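Dimethylsulfoniopropionate lyase (Roseovarius nubinhibens, PDB 4B29) probably cleaves dimethylsulfoniopropionate to release dimethyl sulfide, using a zinc-binding cupin domain. Local coordinates at residues 136-141 and 197-202. Numbering follows the deposited sequence.
Sequences VGYWGP and PILTLV. With EDO (1,2-ethanediol), chain F; PO4 (phosphate ion), chain E.
Trp139 lies alongside Ile198 on one face of an antiparallel strand pair, the two side chains pointing the same way, with the indole CE3 3.8 Å from Ile198 CG2. With CG beside its own backbone N (chi1 -71°), the indole runs back along its strand over Gly137. Gly137, with no side chain, leaves its face of the strand clear for the ring's CH2 end. The benzo edge of the ring thereby reaches Thr200, whose side chain crosses it at about a right angle and sets OG1 3.5 Å from CZ3, near the ring plane. Thr200 OG1 also shares a hydrogen bond with O1 of a bound ethanediol (2.7 Å) and takes a weak one from Gly137 N.

Backbone hydrogen bonds pair Gly137 with Thr200 and Trp139 with Ile198; the straightest runs from Trp139 N to Ile198 O (3.0 Å, 166° at the hydrogen).

On the other face, Val136 brings CG1 to within 3.9 Å of Leu199 CD1 and CG2 against Leu201 CD1 (4.0 Å); Val136 and Leu199 also meet Leu89 of helix 83-92. Tyr138, with CG anti to its N (175°), suits its place because its ring meets Pro197, OH lying 3.4 Å from Pro197 CB, while the hydroxyl is hydrogen-bonded to Asp74 O; phosphate O2 approaches the ring edge in plane, and helix 67-73 also packs on this tyrosine.

The two strands are sheet neighbours in the cupin fold: the Val136-Tyr138 face packs against helices, while Trp139 and Thr200 face the barrel interior, where His150, Glu154 and His189 hold zinc, about 8 Å from the tryptophan side chain.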
loop_
_atom_site.group_PDB
_atom_site.type_symbol
_atom_site.label_atom_id
_atom_site.label_comp_id
_atom_site.label_asym_id
_atom_site.label_seq_id
_atom_site.Cartn_x
_atom_site.Cartn_y
_atom_site.Cartn_z
ATOM N N VAL A 136 2.426 1.490 0.312
ATOM C CA VAL A 136 2.233 0.294 -0.536
ATOM C C VAL A 136 2.187 -0.909 0.393
ATOM O O VAL A 136 2.993 -1.006 1.334
ATOM C CB VAL A 136 3.454 0.140 -1.535
ATOM C CG1 VAL A 136 3.447 -1.305 -2.178
ATOM C CG2 VAL A 136 3.385 1.207 -2.613
ATOM N N GLY A 137 1.258 -1.865 0.157
ATOM C CA GLY A 137 1.199 -3.060 1.004
ATOM C C GLY A 137 1.162 -4.292 0.089
ATOM O O GLY A 137 0.708 -4.191 -1.083
ATOM N N TYR A 138 1.721 -5.400 0.564
ATOM C CA TYR A 138 1.600 -6.698 -0.133
ATOM C C TYR A 138 1.160 -7.724 0.883
ATOM O O TYR A 138 1.656 -7.750 2.020
ATOM C CB TYR A 138 2.953 -7.124 -0.698
ATOM C CG TYR A 138 2.885 -8.520 -1.319
ATOM C CD1 TYR A 138 2.504 -8.668 -2.643
ATOM C CD2 TYR A 138 3.162 -9.643 -0.528
ATOM C CE1 TYR A 138 2.448 -9.994 -3.234
ATOM C CE2 TYR A 138 3.075 -10.963 -1.079
ATOM C CZ TYR A 138 2.755 -11.081 -2.427
ATOM O OH TYR A 138 2.694 -12.372 -2.952
ATOM N N TRP A 139 0.205 -8.573 0.487
ATOM C CA TRP A 139 -0.193 -9.714 1.299
ATOM C C TRP A 139 -0.219 -10.955 0.414
ATOM O O TRP A 139 -0.827 -10.937 -0.648
ATOM C CB TRP A 139 -1.634 -9.527 1.813
ATOM C CG TRP A 139 -1.744 -8.467 2.868
ATOM C CD1 TRP A 139 -1.828 -8.658 4.214
ATOM C CD2 TRP A 139 -1.818 -7.036 2.648
ATOM N NE1 TRP A 139 -1.965 -7.431 4.850
ATOM C CE2 TRP A 139 -1.946 -6.433 3.914
ATOM C CE3 TRP A 139 -1.796 -6.236 1.501
ATOM C CZ2 TRP A 139 -2.030 -5.031 4.081
ATOM C CZ3 TRP A 139 -1.916 -4.837 1.657
ATOM C CH2 TRP A 139 -2.012 -4.271 2.952
ATOM N N GLY A 140 0.446 -12.014 0.868
ATOM C CA GLY A 140 0.364 -13.271 0.062
ATOM C C GLY A 140 -1.039 -13.878 0.208
ATOM O O GLY A 140 -1.873 -13.440 1.003
ATOM N N PRO A 141 -1.300 -14.955 -0.555
ATOM C CA PRO A 141 -2.599 -15.618 -0.434
ATOM C C PRO A 141 -2.908 -16.161 0.950
ATOM O O PRO A 141 -2.018 -16.483 1.732
ATOM C CB PRO A 141 -2.485 -16.813 -1.420
ATOM C CG PRO A 141 -1.281 -16.573 -2.245
ATOM C CD PRO A 141 -0.370 -15.638 -1.462
ATOM N N PRO A 197 -2.588 -13.366 -4.164
ATOM C CA PRO A 197 -2.028 -12.304 -3.288
ATOM C C PRO A 197 -2.724 -10.973 -3.637
ATOM O O PRO A 197 -3.574 -10.896 -4.536
ATOM C CB PRO A 197 -0.581 -12.250 -3.741
ATOM C CG PRO A 197 -0.653 -12.478 -5.253
ATOM C CD PRO A 197 -1.806 -13.519 -5.406
ATOM N N ILE A 198 -2.315 -9.894 -2.956
ATOM C CA ILE A 198 -2.724 -8.559 -3.403
ATOM C C ILE A 198 -1.592 -7.573 -3.120
ATOM O O ILE A 198 -0.905 -7.686 -2.112
ATOM C CB ILE A 198 -4.047 -8.058 -2.724
ATOM C CG1 ILE A 198 -4.563 -6.804 -3.460
ATOM C CG2 ILE A 198 -3.908 -7.878 -1.166
ATOM C CD1 ILE A 198 -5.951 -6.384 -2.989
ATOM N N LEU A 199 -1.416 -6.660 -4.059
ATOM C CA LEU A 199 -0.413 -5.576 -3.935
ATOM C C LEU A 199 -1.214 -4.282 -4.081
ATOM O O LEU A 199 -1.978 -4.124 -5.050
ATOM C CB LEU A 199 0.600 -5.728 -5.060
ATOM C CG LEU A 199 1.703 -4.648 -5.218
ATOM C CD1 LEU A 199 2.599 -4.636 -3.981
ATOM C CD2 LEU A 199 2.523 -4.868 -6.530
ATOM N N THR A 200 -1.047 -3.357 -3.114
ATOM C CA THR A 200 -1.909 -2.151 -3.069
ATOM C C THR A 200 -1.051 -0.896 -3.046
ATOM O O THR A 200 0.129 -0.951 -2.639
ATOM C CB THR A 200 -2.763 -2.117 -1.788
ATOM O OG1 THR A 200 -1.897 -2.191 -0.647
ATOM C CG2 THR A 200 -3.738 -3.387 -1.764
ATOM N N LEU A 201 -1.657 0.208 -3.468
ATOM C CA LEU A 201 -0.996 1.518 -3.358
ATOM C C LEU A 201 -2.084 2.445 -2.793
ATOM O O LEU A 201 -3.216 2.498 -3.323
ATOM C CB LEU A 201 -0.444 1.974 -4.726
ATOM C CG LEU A 201 0.350 3.292 -4.557
ATOM C CD1 LEU A 201 1.584 3.324 -5.498
ATOM C CD2 LEU A 201 -0.594 4.450 -4.868
ATOM N N VAL A 202 -1.759 3.148 -1.706
ATOM C CA VAL A 202 -2.821 3.750 -0.870
ATOM C C VAL A 202 -2.463 5.209 -0.592
ATOM O O VAL A 202 -1.303 5.514 -0.330
ATOM C CB VAL A 202 -2.869 2.988 0.458
ATOM C CG1 VAL A 202 -3.874 3.605 1.450
ATOM C CG2 VAL A 202 -3.207 1.495 0.175
HETATM C C1 EDO F . -1.378 -0.013 2.357
HETATM O O1 EDO F . -2.049 -1.191 1.904
HETATM C C2 EDO F . -0.515 -0.433 3.517
HETATM O O2 EDO F . -0.050 0.789 4.053
HETATM P P PO4 E . 3.263 -16.163 -1.832
HETATM O O1 PO4 E . 4.754 -16.482 -2.088
HETATM O O2 PO4 E . 2.950 -14.692 -2.052
HETATM O O3 PO4 E . 2.449 -16.841 -2.907
HETATM O O4 PO4 E . 2.828 -16.520 -0.417
#